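Local structure of uncharacterized protein (Eubacterium rectale, 5COZ) at residues Q327-T332 / M341-V346; A138-T143 / K195-F200. The protein is of unknown function but appears to carry a domain resembling the regulatory protein YycH, and is probably an exported lipoprotein. All coordinates share one frame; numbering follows the deposited sequence.

In the fold
Contact 1 and contact 2 lie about 23 Å apart, centre to centre, without touching. Both are partly buried, each about 18 to 19 Å from the centre of the chain, yet they hold different elements. Contact 1 joins 327-332 to 341-346, two strands of one hairpin in the mixed sheet, and combines one antiparallel backbone pair with glutamine amides packed on aliphatic groups. Contact 2 joins the loops 138-143 and 195-200, far apart in sequence, one following helix 130-137 and the other leaving strand 188-192. Lacking regular strands, it relies on backbone carbonyls, one asparagine amide and a bridging water. Five of its ten touching residues are exposed, against none in contact 1.

Contact 1: residues Q327-T332 / M341-V346; sequences QNQLVT and MALYDV
The side-chain amide of Q329 has selenomethionine M341 over one face, with M341 CG 3.4 Å from Q329 OE1. L343 CD1 comes up on that same side of the amide plane, 3.7 Å from Q329 NE2. An N-H of NE2 points within the amide plane to Q327 OE1, 2.9 Å away, along a nearly straight bond (165°). The receiving group is turned so that NE2 lies 30° out of the plane of the Q327 side-chain carbonyl. L343 CD1 also packs 3.9 Å from Q327 CB, so one methyl serves both glutamines. Q329 reaches across because its CG stands opposite its carbonyl carbon (chi1 -66°) and the chain then runs extended, meeting M341 at about a right angle. With an alanine here, Q327 OE1 would probably lose its amide mate, and M341 CG and L343 CD1 the amide they pack against. Beneath these side chains Q327 and M341 form an antiparallel hydrogen-bonded pair: Q327 N gives to M341 O at 2.9 Å, and M341 N returns a bond to Q327 O at 2.8 Å. N328 is the centre of an inverse gamma turn, after which Q329 pairs by its backbone with Q339. The contact lies near the turn end of the hairpin formed by strands 314-330 and 338-348, in the mixed sheet. On one side the side-chain NE2 of Q327 bonds to the carbonyl of G294, just before strand 295-311, and N328 pairs with D295. Further along the hairpin L343 pairs with Y325 through the backbone, its carbonyl also meets the hydroxyl of Y145 from the loop after helix 130-137, and D345 forms a salt bridge with K286 of helix 276-288.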
ATOM      1  N   GLN A 327      15.975  -1.557 -10.120  1.00  7.33           N
ATOM      2  CA  GLN A 327      17.225  -1.339 -10.823  1.00  7.49           C
ATOM      3  C   GLN A 327      18.341  -1.948 -10.001  1.00 10.32           C
ATOM      4  O   GLN A 327      18.440  -1.709  -8.802  1.00  9.67           O
ATOM      5  CB  GLN A 327      17.502   0.135 -11.129  1.00  9.47           C
ATOM      6  CG  GLN A 327      18.771   0.310 -11.968  1.00  9.30           C
ATOM      7  CD  GLN A 327      18.917   1.717 -12.500  1.00 12.94           C
ATOM      8  OE1 GLN A 327      18.678   2.696 -11.787  1.00 12.96           O
ATOM      9  NE2 GLN A 327      19.276   1.825 -13.770  1.00 12.92           N
ATOM     10  N   ASN A 328      19.207  -2.685 -10.681  1.00  7.64           N
ATOM     11  CA  ASN A 328      20.318  -3.401 -10.055  1.00  7.98           C
ATOM     12  C   ASN A 328      21.525  -2.468 -10.023  1.00 10.92           C
ATOM     13  O   ASN A 328      22.329  -2.428 -10.959  1.00 11.09           O
ATOM     14  CB  ASN A 328      20.568  -4.668 -10.871  1.00  9.18           C
ATOM     15  CG  ASN A 328      21.340  -5.709 -10.143  1.00 14.40           C
ATOM     16  OD1 ASN A 328      21.573  -5.608  -8.921  1.00 11.52           O
ATOM     17  ND2 ASN A 328      21.771  -6.745 -10.881  1.00 12.70           N
ATOM     18  N   GLN A 329      21.589  -1.653  -8.965  1.00 10.00           N
ATOM     19  CA  GLN A 329      22.568  -0.574  -8.888  1.00 10.67           C
ATOM     20  C   GLN A 329      23.874  -0.971  -8.226  1.00 14.35           C
ATOM     21  O   GLN A 329      23.889  -1.767  -7.297  1.00 13.18           O
ATOM     22  CB  GLN A 329      21.957   0.607  -8.137  1.00 11.61           C
ATOM     23  CG  GLN A 329      20.790   1.226  -8.901  1.00 11.61           C
ATOM     24  CD  GLN A 329      20.231   2.470  -8.244  1.00 14.54           C
ATOM     25  OE1 GLN A 329      20.580   2.824  -7.097  1.00 15.14           O
ATOM     26  NE2 GLN A 329      19.338   3.146  -8.973  1.00 13.53           N
ATOM     27  N   LEU A 330      24.975  -0.381  -8.695  1.00 13.91           N
ATOM     28  CA  LEU A 330      26.281  -0.624  -8.115  1.00 15.89           C
ATOM     29  C   LEU A 330      26.354   0.041  -6.715  1.00 21.44           C
ATOM     30  O   LEU A 330      25.982   1.207  -6.576  1.00 21.61           O
ATOM     31  CB  LEU A 330      27.339  -0.060  -9.067  1.00 16.76           C
ATOM     32  CG  LEU A 330      28.786  -0.321  -8.711  1.00 20.80           C
ATOM     33  CD1 LEU A 330      29.097  -1.814  -8.764  1.00 18.77           C
ATOM     34  CD2 LEU A 330      29.684   0.453  -9.645  1.00 23.67           C
ATOM     35  N   VAL A 331      26.788  -0.707  -5.692  1.00 18.37           N
ATOM     36  CA  VAL A 331      26.925  -0.198  -4.315  1.00 18.52           C
ATOM     37  C   VAL A 331      28.114   0.777  -4.284  1.00 24.92           C
ATOM     38  O   VAL A 331      29.147   0.491  -4.896  1.00 23.06           O
ATOM     39  CB  VAL A 331      27.077  -1.372  -3.311  1.00 21.91           C
ATOM     40  CG1 VAL A 331      27.496  -0.888  -1.918  1.00 22.54           C
ATOM     41  CG2 VAL A 331      25.777  -2.157  -3.229  1.00 20.24           C
ATOM     42  N   THR A 332      27.948   1.953  -3.625  1.00 24.46           N
ATOM     43  CA  THR A 332      29.018   2.967  -3.559  1.00 25.32           C
ATOM     44  C   THR A 332      30.295   2.368  -2.947  1.00 29.05           C
ATOM     45  O   THR A 332      30.230   1.668  -1.931  1.00 29.22           O
ATOM     46  CB  THR A 332      28.570   4.207  -2.776  1.00 32.65           C
ATOM     47  OG1 THR A 332      27.227   4.545  -3.119  1.00 33.25           O
ATOM     48  CG2 THR A 332      29.494   5.402  -3.002  1.00 31.29           C
HETATM   49  N   MSE A 341      17.359  -2.195  -6.243  1.00  8.81           N
HETATM   50  CA  MSE A 341      16.642  -1.050  -5.694  1.00  7.45           C
HETATM   51  C   MSE A 341      15.235  -0.960  -6.211  1.00  8.05           C
HETATM   52  O   MSE A 341      15.027  -1.012  -7.418  1.00  8.63           O
HETATM   53  CB  MSE A 341      17.376   0.251  -6.065  1.00  9.06           C
HETATM   54  CG  MSE A 341      18.829   0.312  -5.593  1.00 14.27           C
HETATM   55 SE   MSE A 341      19.022   0.181  -3.629  0.75 22.17          SE
HETATM   56  CE  MSE A 341      18.435   1.715  -3.168  1.00 19.69           C
ATOM     57  N   ALA A 342      14.271  -0.759  -5.312  1.00  6.81           N
ATOM     58  CA  ALA A 342      12.853  -0.609  -5.659  1.00  6.21           C
ATOM     59  C   ALA A 342      12.572   0.872  -5.950  1.00  8.80           C
ATOM     60  O   ALA A 342      12.704   1.716  -5.058  1.00  9.13           O
ATOM     61  CB  ALA A 342      12.000  -1.108  -4.506  1.00  7.14           C
ATOM     62  N   LEU A 343      12.203   1.179  -7.219  1.00  6.62           N
ATOM     63  CA  LEU A 343      12.019   2.543  -7.677  1.00  6.32           C
ATOM     64  C   LEU A 343      10.652   2.681  -8.347  1.00  7.20           C
ATOM     65  O   LEU A 343       9.912   1.695  -8.481  1.00  7.39           O
ATOM     66  CB  LEU A 343      13.146   2.873  -8.653  1.00  6.72           C
ATOM     67  CG  LEU A 343      14.572   2.803  -8.060  1.00  9.12           C
ATOM     68  CD1 LEU A 343      15.614   2.861  -9.160  1.00 11.09           C
ATOM     69  CD2 LEU A 343      14.815   3.942  -7.059  1.00  9.87           C
ATOM     70  N   TYR A 344      10.289   3.916  -8.730  1.00  6.87           N
ATOM     71  CA  TYR A 344       8.996   4.091  -9.373  1.00  5.88           C
ATOM     72  C   TYR A 344       8.999   5.378 -10.181  1.00  8.66           C
ATOM     73  O   TYR A 344       9.793   6.297  -9.929  1.00  8.24           O
ATOM     74  CB  TYR A 344       7.850   4.089  -8.319  1.00  7.07           C
ATOM     75  CG  TYR A 344       7.864   5.322  -7.450  1.00  7.14           C
ATOM     76  CD1 TYR A 344       8.776   5.460  -6.407  1.00  9.29           C
ATOM     77  CD2 TYR A 344       6.950   6.346  -7.652  1.00  7.81           C
ATOM     78  CE1 TYR A 344       8.842   6.636  -5.653  1.00  9.87           C
ATOM     79  CE2 TYR A 344       6.970   7.498  -6.872  1.00  9.00           C
ATOM     80  CZ  TYR A 344       7.922   7.645  -5.886  1.00 13.27           C
ATOM     81  OH  TYR A 344       7.919   8.809  -5.166  1.00 18.04           O
ATOM     82  N   ASP A 345       8.060   5.436 -11.140  1.00  6.92           N
ATOM     83  CA  ASP A 345       7.788   6.607 -11.950  1.00  6.67           C
ATOM     84  C   ASP A 345       6.289   6.861 -11.915  1.00  7.86           C
ATOM     85  O   ASP A 345       5.502   5.929 -11.716  1.00  7.09           O
ATOM     86  CB  ASP A 345       8.302   6.420 -13.376  1.00  8.05           C
ATOM     87  CG  ASP A 345       9.801   6.694 -13.492  1.00 10.79           C
ATOM     88  OD1 ASP A 345      10.247   7.795 -13.063  1.00 14.71           O
ATOM     89  OD2 ASP A 345      10.531   5.819 -14.026  1.00 11.78           O
ATOM     90  N   VAL A 346       5.887   8.122 -12.084  1.00  6.67           N
ATOM     91  CA  VAL A 346       4.481   8.504 -12.003  1.00  5.51           C
ATOM     92  C   VAL A 346       4.116   9.361 -13.190  1.00  7.04           C
ATOM     93  O   VAL A 346       4.853  10.291 -13.517  1.00  8.09           O
ATOM     94  CB  VAL A 346       4.154   9.263 -10.687  1.00  8.76           C
ATOM     95  CG1 VAL A 346       2.648   9.501 -10.559  1.00  8.31           C
ATOM     96  CG2 VAL A 346       4.648   8.513  -9.456  1.00  7.96           C
TER

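Contact 2: residues A138-T143 / K195-F200; sequences ASKFGT and KNTLIF
A single beta bridge, S139 with L198, fastens the loop that leaves helix 130-137 to the loop between strands 188-192 and 211-220. The second loop also carries Q208 and D210 of the sodium site; the side chain of N196 is about 8 Å from the ion. The two segments run in roughly opposite directions. At one end A138 O, just beyond the helix, takes two bonds in its carbonyl plane, from F200 N at 2.9 Å and I199 N at 3.0 Å. A138 CB meanwhile touches F200 CB, and I199 CD1 lies against the S139 peptide. In the middle K140 N makes a weak bond to T197 O. At the other end the amide of N196, centre of an inverse gamma turn, uses both its oxygen and its nitrogen. Its OD1 receives F141 N at 2.8 Å almost end-on (C=O...N 167°), while ND2 goes to the carbonyl of A135 in the helix. Having CG opposite its own backbone N (chi1 -174°) carries the amide over to S139 CB and F141 CB. The ring of F141 leads away, onto V213 and F215 of strand 211-220. S139 OG bonds to the carbonyl of L134, and a water donates to that OG at 2.7 Å and to N196 O at 2.8 Å.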
ATOM      1  N   ALA A 138       8.899  -5.892  14.302  1.00 14.81           N
ATOM      2  CA  ALA A 138      10.170  -6.204  14.980  1.00 15.15           C
ATOM      3  C   ALA A 138      10.845  -7.421  14.346  1.00 17.70           C
ATOM      4  O   ALA A 138      11.739  -8.032  14.946  1.00 18.39           O
ATOM      5  CB  ALA A 138       9.935  -6.433  16.453  1.00 16.67           C
ATOM      6  N   SER A 139      10.441  -7.753  13.116  1.00 14.57           N
ATOM      7  CA  SER A 139      10.943  -8.931  12.444  1.00 13.44           C
ATOM      8  C   SER A 139      11.475  -8.591  11.047  1.00 16.33           C
ATOM      9  O   SER A 139      11.643  -7.407  10.737  1.00 16.70           O
ATOM     10  CB  SER A 139       9.823  -9.983  12.384  1.00 11.84           C
ATOM     11  OG  SER A 139       9.401 -10.312  13.703  1.00 13.60           O
ATOM     12  N   LYS A 140      11.752  -9.596  10.205  1.00 13.73           N
ATOM     13  CA  LYS A 140      12.319  -9.386   8.874  1.00 13.16           C
ATOM     14  C   LYS A 140      11.330  -8.661   7.942  1.00 16.33           C
ATOM     15  O   LYS A 140      11.753  -7.905   7.048  1.00 16.32           O
ATOM     16  CB  LYS A 140      12.755 -10.736   8.273  1.00 14.59           C
ATOM     17  CG  LYS A 140      13.782 -10.634   7.156  1.00 32.49           C
ATOM     18  CD  LYS A 140      14.248 -12.021   6.714  1.00 41.96           C
ATOM     19  CE  LYS A 140      15.149 -11.982   5.507  1.00 60.04           C
ATOM     20  NZ  LYS A 140      16.535 -11.566   5.856  1.00 77.42           N
ATOM     21  N   PHE A 141      10.018  -8.901   8.142  1.00 11.72           N
ATOM     22  CA  PHE A 141       9.010  -8.268   7.305  1.00 10.32           C
ATOM     23  C   PHE A 141       8.994  -6.765   7.538  1.00 13.09           C
ATOM     24  O   PHE A 141       9.090  -6.302   8.675  1.00 15.32           O
ATOM     25  CB  PHE A 141       7.623  -8.868   7.613  1.00 10.52           C
ATOM     26  CG  PHE A 141       6.488  -8.316   6.788  1.00  9.54           C
ATOM     27  CD1 PHE A 141       6.324  -8.699   5.467  1.00  9.09           C
ATOM     28  CD2 PHE A 141       5.620  -7.367   7.316  1.00 11.01           C
ATOM     29  CE1 PHE A 141       5.257  -8.211   4.702  1.00 10.04           C
ATOM     30  CE2 PHE A 141       4.552  -6.869   6.545  1.00 11.59           C
ATOM     31  CZ  PHE A 141       4.391  -7.291   5.245  1.00 10.62           C
ATOM     32  N   GLY A 142       8.780  -6.028   6.452  1.00 11.15           N
ATOM     33  CA  GLY A 142       8.656  -4.576   6.490  1.00 11.47           C
ATOM     34  C   GLY A 142       7.586  -4.173   5.500  1.00 10.41           C
ATOM     35  O   GLY A 142       7.385  -4.850   4.487  1.00 11.30           O
ATOM     36  N   THR A 143       6.862  -3.100   5.800  1.00  9.31           N
ATOM     37  CA  THR A 143       5.740  -2.696   4.983  1.00  8.60           C
ATOM     38  C   THR A 143       6.090  -1.688   3.888  1.00  9.93           C
ATOM     39  O   THR A 143       5.186  -1.373   3.115  1.00 11.46           O
ATOM     40  CB  THR A 143       4.637  -2.080   5.866  1.00 12.38           C
ATOM     41  OG1 THR A 143       5.160  -0.905   6.491  1.00 13.31           O
ATOM     42  CG2 THR A 143       4.117  -3.064   6.944  1.00 14.30           C
ATOM     43  N   LYS A 195      10.214 -17.764   8.001  1.00 11.05           N
ATOM     44  CA  LYS A 195      11.090 -16.892   7.188  1.00 11.19           C
ATOM     45  C   LYS A 195      11.062 -15.464   7.748  1.00 12.91           C
ATOM     46  O   LYS A 195      11.985 -14.676   7.509  1.00 13.00           O
ATOM     47  CB  LYS A 195      10.669 -16.886   5.715  1.00 12.47           C
ATOM     48  CG  LYS A 195      10.744 -18.239   5.010  1.00 16.92           C
ATOM     49  CD  LYS A 195      12.116 -18.918   5.098  1.00 18.65           C
ATOM     50  CE  LYS A 195      12.160 -20.200   4.296  1.00 33.05           C
ATOM     51  NZ  LYS A 195      11.254 -21.249   4.859  1.00 45.08           N
ATOM     52  N   ASN A 196      10.025 -15.138   8.526  1.00  9.65           N
ATOM     53  CA  ASN A 196       9.904 -13.839   9.164  1.00  9.36           C
ATOM     54  C   ASN A 196      10.684 -13.851  10.487  1.00 12.13           C
ATOM     55  O   ASN A 196      10.084 -13.894  11.571  1.00 11.95           O
ATOM     56  CB  ASN A 196       8.431 -13.481   9.405  1.00  8.51           C
ATOM     57  CG  ASN A 196       8.272 -12.084   9.923  1.00 12.81           C
ATOM     58  OD1 ASN A 196       8.968 -11.156   9.478  1.00 11.34           O
ATOM     59  ND2 ASN A 196       7.378 -11.896  10.880  1.00  9.73           N
ATOM     60  N   THR A 197      12.024 -13.849  10.395  1.00 11.92           N
ATOM     61  CA  THR A 197      12.892 -13.932  11.571  1.00 11.99           C
ATOM     62  C   THR A 197      12.597 -12.835  12.573  1.00 13.65           C
ATOM     63  O   THR A 197      12.490 -11.664  12.180  1.00 13.82           O
ATOM     64  CB  THR A 197      14.364 -13.836  11.130  1.00 15.66           C
ATOM     65  OG1 THR A 197      14.551 -14.611   9.943  1.00 17.77           O
ATOM     66  CG2 THR A 197      15.357 -14.264  12.254  1.00 17.34           C
ATOM     67  N   LEU A 198      12.428 -13.201  13.847  1.00 12.78           N
ATOM     68  CA  LEU A 198      12.222 -12.228  14.901  1.00 13.20           C
ATOM     69  C   LEU A 198      13.590 -11.578  15.185  1.00 18.86           C
ATOM     70  O   LEU A 198      14.526 -12.263  15.597  1.00 19.72           O
ATOM     71  CB  LEU A 198      11.596 -12.867  16.140  1.00 13.21           C
ATOM     72  CG  LEU A 198      11.362 -11.937  17.360  1.00 16.65           C
ATOM     73  CD1 LEU A 198      10.403 -10.775  17.037  1.00 16.97           C
ATOM     74  CD2 LEU A 198      10.792 -12.712  18.505  1.00 17.14           C
ATOM     75  N   ILE A 199      13.725 -10.283  14.877  1.00 17.35           N
ATOM     76  CA  ILE A 199      15.006  -9.588  15.020  1.00 17.93           C
ATOM     77  C   ILE A 199      15.095  -8.872  16.357  1.00 24.18           C
ATOM     78  O   ILE A 199      16.170  -8.883  16.973  1.00 23.44           O
ATOM     79  CB  ILE A 199      15.265  -8.622  13.829  1.00 20.78           C
ATOM     80  CG1 ILE A 199      15.198  -9.374  12.473  1.00 21.20           C
ATOM     81  CG2 ILE A 199      16.641  -7.912  13.981  1.00 21.79           C
ATOM     82  CD1 ILE A 199      15.192  -8.484  11.224  1.00 22.80           C
ATOM     83  N   PHE A 200      13.993  -8.262  16.819  1.00 21.12           N
ATOM     84  CA  PHE A 200      14.023  -7.505  18.061  1.00 21.48           C
ATOM     85  C   PHE A 200      13.029  -8.041  19.102  1.00 24.53           C
ATOM     86  O   PHE A 200      12.042  -7.369  19.423  1.00 24.03           O
ATOM     87  CB  PHE A 200      13.803  -6.004  17.776  1.00 22.87           C
ATOM     88  CG  PHE A 200      14.805  -5.414  16.806  1.00 24.65           C
ATOM     89  CD1 PHE A 200      16.107  -5.133  17.208  1.00 28.31           C
ATOM     90  CD2 PHE A 200      14.451  -5.151  15.488  1.00 27.15           C
ATOM     91  CE1 PHE A 200      17.036  -4.603  16.305  1.00 29.63           C
ATOM     92  CE2 PHE A 200      15.379  -4.612  14.586  1.00 30.19           C
ATOM     93  CZ  PHE A 200      16.668  -4.347  15.001  1.00 28.73           C
TER
HETATM   94  O   HOH W   1       8.865 -12.962  13.938  1.00 12.34           O